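Side-chain contacts in cadherin-5 (Gallus gallus, PDB 3PPE), which mediates calcium-dependent, homophilic adhesion between endothelial cells and helps couple actin fibres to their junctions: residues E64-A67 and E68-L71; A182-A185 and L186-G190. All blocks are in the same frame, centred on the assembly; numbering follows the deposited sequence.

In the fold
Both contacts sit at the calcium-filled junction between the two cadherin domains, one on each domain, with their centres about 25 Å apart and their nearest atoms about 9 Å apart. Neither is fully core or fully surface. In contact 1 the loop 64-67 leads into strand 68-77 of the first domain; in contact 2 strand 175-184 of the second domain leaves its sheet through a turn. Their chemistry differs accordingly. At 64-71 the metal ligand Glu64 stands apart from a lysine-on-tyrosine packing farther along the chain, whereas at 182-190 the ligand Asp184 is itself the hub, one oxygen on calcium and the other on backbone N-H groups.

Contact 1 of 2, residues E64-A67 and E68-L71; sequences EKKA and EYEL. With CA (calcium ion), chain E; CA (calcium ion), chain C.
The Tyr69 ring carries the aliphatic chain of Lys66 across one face, with CG of Lys66 4.2 Å from the ring centroid in a CH-pi contact, 21° off the normal. Phe46 meets this ring edge-to-face, and at the rim a water joins Tyr69 OH (2.8 Å) to Lys66 O, to which it donates. This is the cadherin-fold loop that starts on the glutamate of the LDRE motif and enters strand 68-77 of the first domain. With CG anti to the backbone N (chi1 -173°), the Lys66 chain runs extended over the ring as far as CE, then bends at chi4 (67°). The bend brings NZ 3.2 Å from Glu68 O, a weak hydrogen bond; its stronger partner is Glu40, by salt bridge. Replacing Tyr69 by an alanine is likely to leave the Lys66 methylenes without the ring face and the bridging water without its phenol partner. Glu68 turns to the other side of the strand, where OE1 pairs with Lys93. Through both oxygens the Glu64 carboxylate chelates one calcium with Glu11, Asp96, Ile97 O, Asp99 and Asp132; Glu64 OE1 also reaches a second calcium at 2.3 Å, beside Glu11, Glu12, Asp62, Asp99 and a water.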
loop_
_atom_site.group_PDB
_atom_site.type_symbol
_atom_site.label_atom_id
_atom_site.label_comp_id
_atom_site.label_asym_id
_atom_site.label_seq_id
_atom_site.Cartn_x
_atom_site.Cartn_y
_atom_site.Cartn_z
ATOM N N GLU A 64 -2.376 -18.524 -2.886
ATOM C CA GLU A 64 -2.845 -19.899 -3.080
ATOM C C GLU A 64 -2.542 -20.821 -1.888
ATOM O O GLU A 64 -3.113 -21.899 -1.781
ATOM C CB GLU A 64 -2.292 -20.493 -4.385
ATOM C CG GLU A 64 -3.017 -19.987 -5.640
ATOM C CD GLU A 64 -2.711 -18.559 -6.013
ATOM O OE1 GLU A 64 -1.518 -18.177 -6.156
ATOM O OE2 GLU A 64 -3.674 -17.786 -6.207
ATOM N N LYS A 65 -1.662 -20.375 -0.987
ATOM C CA LYS A 65 -1.422 -21.057 0.297
ATOM C C LYS A 65 -2.377 -20.526 1.375
ATOM O O LYS A 65 -3.047 -21.297 2.071
ATOM C CB LYS A 65 -0.021 -20.691 0.739
ATOM C CG LYS A 65 0.889 -21.831 1.085
ATOM C CD LYS A 65 1.417 -22.489 -0.204
ATOM C CE LYS A 65 2.823 -23.063 0.010
ATOM N NZ LYS A 65 2.970 -24.369 -0.703
ATOM N N LYS A 66 -2.425 -19.190 1.530
ATOM C CA LYS A 66 -3.357 -18.563 2.489
ATOM C C LYS A 66 -3.804 -17.232 1.943
ATOM O O LYS A 66 -2.977 -16.419 1.564
ATOM C CB LYS A 66 -2.686 -18.375 3.848
ATOM C CG LYS A 66 -3.673 -17.894 4.932
ATOM C CD LYS A 66 -3.159 -18.259 6.308
ATOM C CE LYS A 66 -3.964 -17.538 7.384
ATOM N NZ LYS A 66 -5.384 -18.000 7.471
ATOM N N ALA A 67 -5.100 -17.005 1.861
ATOM C CA ALA A 67 -5.590 -15.864 1.079
ATOM C C ALA A 67 -5.896 -14.631 1.932
ATOM O O ALA A 67 -6.085 -13.515 1.409
ATOM C CB ALA A 67 -6.803 -16.279 0.279
ATOM N N GLU A 68 -5.985 -14.827 3.242
ATOM C CA GLU A 68 -6.242 -13.707 4.160
ATOM C C GLU A 68 -5.891 -14.102 5.602
ATOM O O GLU A 68 -5.750 -15.287 5.897
ATOM C CB GLU A 68 -7.689 -13.193 4.046
ATOM C CG GLU A 68 -8.705 -14.168 4.554
ATOM C CD GLU A 68 -10.142 -13.654 4.430
ATOM O OE1 GLU A 68 -10.527 -13.198 3.317
ATOM O OE2 GLU A 68 -10.896 -13.751 5.425
ATOM N N TYR A 69 -5.710 -13.087 6.454
ATOM C CA TYR A 69 -5.240 -13.236 7.829
ATOM C C TYR A 69 -6.113 -12.343 8.725
ATOM O O TYR A 69 -6.262 -11.169 8.449
ATOM C CB TYR A 69 -3.777 -12.793 7.975
ATOM C CG TYR A 69 -2.770 -13.593 7.152
ATOM C CD1 TYR A 69 -2.551 -13.316 5.790
ATOM C CD2 TYR A 69 -2.043 -14.624 7.732
ATOM C CE1 TYR A 69 -1.612 -14.088 5.021
ATOM C CE2 TYR A 69 -1.124 -15.359 6.995
ATOM C CZ TYR A 69 -0.912 -15.090 5.647
ATOM O OH TYR A 69 0.012 -15.851 4.927
ATOM N N GLU A 70 -6.661 -12.937 9.784
ATOM C CA GLU A 70 -7.484 -12.269 10.790
ATOM C C GLU A 70 -6.593 -11.795 11.936
ATOM O O GLU A 70 -5.924 -12.596 12.593
ATOM C CB GLU A 70 -8.571 -13.249 11.311
ATOM C CG GLU A 70 -9.449 -13.796 10.165
ATOM C CD GLU A 70 -10.746 -14.470 10.604
ATOM O OE1 GLU A 70 -10.722 -15.167 11.640
ATOM O OE2 GLU A 70 -11.799 -14.302 9.895
ATOM N N LEU A 71 -6.552 -10.491 12.151
ATOM C CA LEU A 71 -5.753 -9.959 13.239
ATOM C C LEU A 71 -6.584 -9.030 14.129
ATOM O O LEU A 71 -7.703 -8.658 13.776
ATOM C CB LEU A 71 -4.522 -9.217 12.693
ATOM C CG LEU A 71 -3.297 -10.000 12.174
ATOM C CD1 LEU A 71 -3.545 -10.593 10.766
ATOM C CD2 LEU A 71 -2.159 -9.019 12.078
HETATM CA CA CA E . -2.500 -16.196 -7.776
HETATM CA CA CA C . 0.698 -17.645 -5.788
HETATM O O HOH W 1 -0.265 -15.904 2.129
HETATM O O HOH W 2 -9.523 -13.494 0.874
HETATM O O HOH W 3 1.102 -19.796 -6.914
#

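Contact 2 of 2, residues A182-A185 and L186-G190; sequences AKDA and LGLTG. With CA (calcium ion), chain D.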
loop_
_atom_site.group_PDB
_atom_site.type_symbol
_atom_site.label_atom_id
_atom_site.label_comp_id
_atom_site.label_asym_id
_atom_site.label_seq_id
_atom_site.Cartn_x
_atom_site.Cartn_y
_atom_site.Cartn_z
ATOM N N ALA A 182 -5.474 -26.272 -22.191
ATOM C CA ALA A 182 -6.214 -25.230 -21.487
ATOM C C ALA A 182 -5.325 -24.027 -21.189
ATOM O O ALA A 182 -4.101 -24.146 -21.132
ATOM C CB ALA A 182 -6.814 -25.781 -20.204
ATOM N N LYS A 183 -5.950 -22.870 -20.998
ATOM C CA LYS A 183 -5.227 -21.603 -20.980
ATOM C C LYS A 183 -6.123 -20.464 -20.507
ATOM O O LYS A 183 -7.138 -20.158 -21.133
ATOM C CB LYS A 183 -4.663 -21.289 -22.367
ATOM C CG LYS A 183 -4.132 -19.872 -22.514
ATOM C CD LYS A 183 -3.360 -19.704 -23.813
ATOM C CE LYS A 183 -4.253 -19.936 -25.020
ATOM N NZ LYS A 183 -4.846 -18.666 -25.525
ATOM N N ASP A 184 -5.741 -19.838 -19.398
ATOM C CA ASP A 184 -6.555 -18.794 -18.789
ATOM C C ASP A 184 -6.569 -17.534 -19.647
ATOM O O ASP A 184 -5.717 -17.354 -20.517
ATOM C CB ASP A 184 -6.044 -18.468 -17.384
ATOM C CG ASP A 184 -4.769 -17.648 -17.404
ATOM O OD1 ASP A 184 -4.071 -17.607 -16.368
ATOM O OD2 ASP A 184 -4.464 -17.047 -18.455
ATOM N N ALA A 185 -7.542 -16.664 -19.397
ATOM C CA ALA A 185 -7.914 -15.634 -20.358
ATOM C C ALA A 185 -6.789 -14.623 -20.547
ATOM O O ALA A 185 -6.804 -13.829 -21.488
ATOM C CB ALA A 185 -9.191 -14.933 -19.919
ATOM N N LEU A 186 -5.812 -14.657 -19.645
ATOM C CA LEU A 186 -4.662 -13.764 -19.726
ATOM C C LEU A 186 -3.487 -14.440 -20.423
ATOM O O LEU A 186 -2.452 -13.817 -20.661
ATOM C CB LEU A 186 -4.248 -13.296 -18.330
ATOM C CG LEU A 186 -5.154 -12.256 -17.667
ATOM C CD1 LEU A 186 -6.407 -12.913 -17.108
ATOM C CD2 LEU A 186 -4.404 -11.508 -16.576
ATOM N N GLY A 187 -3.652 -15.718 -20.746
ATOM C CA GLY A 187 -2.783 -16.383 -21.700
ATOM C C GLY A 187 -1.874 -17.403 -21.042
ATOM O O GLY A 187 -1.015 -17.995 -21.695
ATOM N N LEU A 188 -2.064 -17.608 -19.743
ATOM C CA LEU A 188 -1.161 -18.443 -18.959
ATOM C C LEU A 188 -1.352 -19.919 -19.286
ATOM O O LEU A 188 -2.404 -20.496 -19.009
ATOM C CB LEU A 188 -1.376 -18.204 -17.463
ATOM C CG LEU A 188 -0.114 -18.006 -16.623
ATOM C CD1 LEU A 188 0.793 -16.959 -17.248
ATOM C CD2 LEU A 188 -0.474 -17.624 -15.194
ATOM N N THR A 189 -0.329 -20.526 -19.880
ATOM C CA THR A 189 -0.231 -21.977 -19.942
ATOM C C THR A 189 1.224 -22.433 -19.914
ATOM O O THR A 189 2.125 -21.647 -19.623
ATOM C CB THR A 189 -0.908 -22.538 -21.206
ATOM O OG1 THR A 189 -0.919 -23.969 -21.154
ATOM C CG2 THR A 189 -0.164 -22.086 -22.452
ATOM N N GLY A 190 1.446 -23.708 -20.216
ATOM C CA GLY A 190 0.674 -24.780 -19.615
ATOM C C GLY A 190 1.432 -26.073 -19.840
ATOM O O GLY A 190 1.631 -26.497 -20.979
HETATM CA CA CA D . -4.627 -18.215 -13.883
#
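The third calcium site at the interdomain junction takes one of its ligands from this tight turn of the second cadherin domain, where Asp184, the acid of the Ala-x-Asp motif in the end region of strand 175-184, begins a type I beta turn to Gly187. Asp184 OD1 binds the calcium at 2.6 Å, with the side chains of Asn98, Asp130 and Asp132 and the carbonyl oxygens of Asn100 and His139, while OD2 faces back into the turn. There Leu188 N donates to Asp184 OD2 at 2.8 Å, approaching from above the carboxylate plane, and the N-H groups of Leu186 and Gly187 add weaker, more bent bonds. Gathering three backbone donors on OD2 should fix the carboxylate's rotation, hold OD1 on the metal and offset some of the negative charge. Asp184 CG sits between the backbone N and the carbonyl carbon (chi1 75°), reaching across the turn and setting Asp184 OD1 3.0 Å from Leu188 CB.

Gly187 N is shared: its main bond closes the turn on Asp184 O at 2.6 Å, and the weak one goes to Asp184 OD2. At the backbone angles of Gly187 (phi 110°) a CB would collide with the Leu186 carbonyl oxygen, reason enough for a glycine. Beyond it the chain doubles back beside the strand: the CG and CD methylenes of Lys183 lie against the Gly187 carbonyl, and Asp184 N makes a weak bond to Leu188 O. Past the turn, Thr189 OG1 donates to Ala182 O at 3.2 Å, lying almost in line with the carbonyl bond (C=O...OG1 171°).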